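Local coordinates for protein putative PLP-dependent aminotransferase (Bacillus cereus ATCC 10987, PDB 3JU7) that probably works as a pyridoxal phosphate-dependent transaminase of the DegT/DnrJ/EryC1 family, at residues Gly176-Gly181 / Tyr202-Glu207. Sequence-based numbering, arbitrary orientation.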
loop_
_atom_site.group_PDB
_atom_site.type_symbol
_atom_site.label_atom_id
_atom_site.label_comp_id
_atom_site.label_asym_id
_atom_site.label_seq_id
_atom_site.Cartn_x
_atom_site.Cartn_y
_atom_site.Cartn_z
ATOM N N GLY A 176 -23.240 -4.393 4.701
ATOM C CA GLY A 176 -22.504 -5.502 4.093
ATOM C C GLY A 176 -22.633 -6.859 4.787
ATOM O O GLY A 176 -22.108 -7.873 4.304
ATOM N N GLN A 177 -23.330 -6.870 5.917
ATOM C CA GLN A 177 -23.423 -8.058 6.779
ATOM C C GLN A 177 -23.805 -9.283 5.958
ATOM O O GLN A 177 -24.742 -9.216 5.145
ATOM C CB GLN A 177 -24.445 -7.808 7.888
ATOM C CG GLN A 177 -24.674 -8.994 8.883
ATOM C CD GLN A 177 -23.467 -9.220 9.776
ATOM O OE1 GLN A 177 -23.064 -8.313 10.514
ATOM N NE2 GLN A 177 -22.845 -10.407 9.676
ATOM N N ASP A 178 -23.061 -10.375 6.149
ATOM C CA ASP A 178 -23.355 -11.663 5.542
ATOM C C ASP A 178 -23.220 -11.690 4.021
ATOM O O ASP A 178 -23.595 -12.660 3.404
ATOM C CB ASP A 178 -24.760 -12.181 5.947
ATOM C CG ASP A 178 -24.885 -12.451 7.456
ATOM O OD1 ASP A 178 -23.855 -12.492 8.142
ATOM O OD2 ASP A 178 -26.023 -12.602 7.968
ATOM N N PHE A 179 -22.683 -10.648 3.399
ATOM C CA PHE A 179 -22.532 -10.669 1.947
ATOM C C PHE A 179 -21.511 -11.743 1.532
ATOM O O PHE A 179 -20.418 -11.875 2.141
ATOM C CB PHE A 179 -22.092 -9.318 1.475
ATOM C CG PHE A 179 -22.002 -9.172 -0.020
ATOM C CD1 PHE A 179 -23.132 -9.332 -0.825
ATOM C CD2 PHE A 179 -20.816 -8.789 -0.600
ATOM C CE1 PHE A 179 -23.076 -9.134 -2.202
ATOM C CE2 PHE A 179 -20.728 -8.549 -1.985
ATOM C CZ PHE A 179 -21.851 -8.737 -2.793
ATOM N N SER A 180 -21.870 -12.503 0.498
ATOM C CA SER A 180 -21.006 -13.559 -0.007
ATOM C C SER A 180 -19.765 -13.056 -0.700
ATOM O O SER A 180 -18.755 -13.733 -0.681
ATOM C CB SER A 180 -21.763 -14.406 -1.005
ATOM O OG SER A 180 -22.794 -15.054 -0.327
ATOM N N GLY A 181 -19.868 -11.911 -1.372
ATOM C CA GLY A 181 -18.719 -11.323 -2.038
ATOM C C GLY A 181 -17.810 -10.642 -1.039
ATOM O O GLY A 181 -17.734 -11.033 0.134
ATOM N N TYR A 202 -14.340 -7.039 4.275
ATOM C CA TYR A 202 -15.247 -7.961 4.963
ATOM C C TYR A 202 -15.787 -8.962 3.949
ATOM O O TYR A 202 -16.036 -8.603 2.803
ATOM C CB TYR A 202 -16.458 -7.223 5.552
ATOM C CG TYR A 202 -17.509 -8.178 6.039
ATOM C CD1 TYR A 202 -17.412 -8.769 7.302
ATOM C CD2 TYR A 202 -18.578 -8.557 5.222
ATOM C CE1 TYR A 202 -18.365 -9.678 7.747
ATOM C CE2 TYR A 202 -19.536 -9.474 5.671
ATOM C CZ TYR A 202 -19.434 -10.011 6.938
ATOM O OH TYR A 202 -20.386 -10.919 7.372
ATOM N N SER A 203 -15.949 -10.207 4.372
ATOM C CA SER A 203 -16.734 -11.182 3.602
ATOM C C SER A 203 -17.353 -12.154 4.572
ATOM O O SER A 203 -16.831 -12.428 5.669
ATOM C CB SER A 203 -15.927 -11.909 2.518
ATOM O OG SER A 203 -16.727 -12.799 1.755
ATOM N N LYS A 204 -18.511 -12.650 4.189
ATOM C CA LYS A 204 -19.069 -13.770 4.904
ATOM C C LYS A 204 -18.155 -14.986 4.665
ATOM O O LYS A 204 -18.103 -15.900 5.497
ATOM C CB LYS A 204 -20.481 -14.012 4.426
ATOM C CG LYS A 204 -21.169 -15.209 5.050
ATOM C CD LYS A 204 -21.413 -15.032 6.515
ATOM C CE LYS A 204 -22.391 -16.105 7.017
ATOM N NZ LYS A 204 -23.139 -15.631 8.187
ATOM N N ASN A 205 -17.415 -14.972 3.549
ATOM C CA ASN A 205 -16.548 -16.089 3.193
ATOM C C ASN A 205 -15.194 -16.008 3.886
ATOM O O ASN A 205 -14.290 -15.292 3.450
ATOM C CB ASN A 205 -16.383 -16.151 1.687
ATOM C CG ASN A 205 -15.698 -17.418 1.234
ATOM O OD1 ASN A 205 -14.654 -17.836 1.773
ATOM N ND2 ASN A 205 -16.260 -18.026 0.203
ATOM N N GLU A 206 -15.056 -16.761 4.966
ATOM C CA GLU A 206 -13.876 -16.700 5.819
ATOM C C GLU A 206 -12.636 -17.179 5.108
ATOM O O GLU A 206 -11.593 -16.548 5.212
ATOM C CB GLU A 206 -14.102 -17.515 7.096
ATOM C CG GLU A 206 -15.257 -16.961 7.951
ATOM C CD GLU A 206 -15.484 -17.733 9.233
ATOM O OE1 GLU A 206 -14.517 -18.310 9.790
ATOM O OE2 GLU A 206 -16.644 -17.767 9.700
ATOM N N GLU A 207 -12.744 -18.275 4.365
ATOM C CA GLU A 207 -11.608 -18.784 3.594
ATOM C C GLU A 207 -11.079 -17.721 2.631
ATOM O O GLU A 207 -9.875 -17.526 2.542
ATOM C CB GLU A 207 -12.010 -20.043 2.803
ATOM C CG GLU A 207 -12.331 -21.288 3.652
#
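Tyr202 OH receives the backbone N-H of Asp178 at 3.0 Å, with an N-H...O angle of 152°. The same hydroxyl is also hydrogen-bonded to Arg53 O, so two groups grip it. Its ring lies against the type II turn Gly176-Phe179, which the Phe179 N to Gly176 O bond closes. Tyr202 CE2 is 3.3 Å from Gly176 O, and Phe179 N comes to the ring edge. The Tyr202 ring also stacks with Phe50.

Two further bonds reach the backbone of residues 179-181. Lys204 N donates to Phe179 O at 2.9 Å. Ser203 OG donates to Gly181 O at 2.6 Å, tilted 33° from the carbonyl plane, and accepts Asn205 N at 2.9 Å in an ST turn.

Asp178 and Lys204 form the charged part of the contact, both partly exposed. Lys204 runs alongside Asp178, its chain bent at chi2 (66°), which brings Lys204 NZ to 3.2 Å from Asp178 OD1, a salt bridge whose hydrogen bond is weak. Gln177 NE2 gives Asp178 OD1 a nearly straight bond of 2.8 Å, from above the carboxylate plane. Arg53 NH2 forms a salt bridge with Asp178 OD2, so both carboxylate oxygens are held.

Asn205 is the N-cap of helix 206-215, its OD1 accepting Asp208 N. The contact thus joins the turn leading into strand 182-186 to the strand-to-helix junction after its antiparallel neighbour 199-203, in the mixed sheet of this PLP-dependent aminotransferase fold.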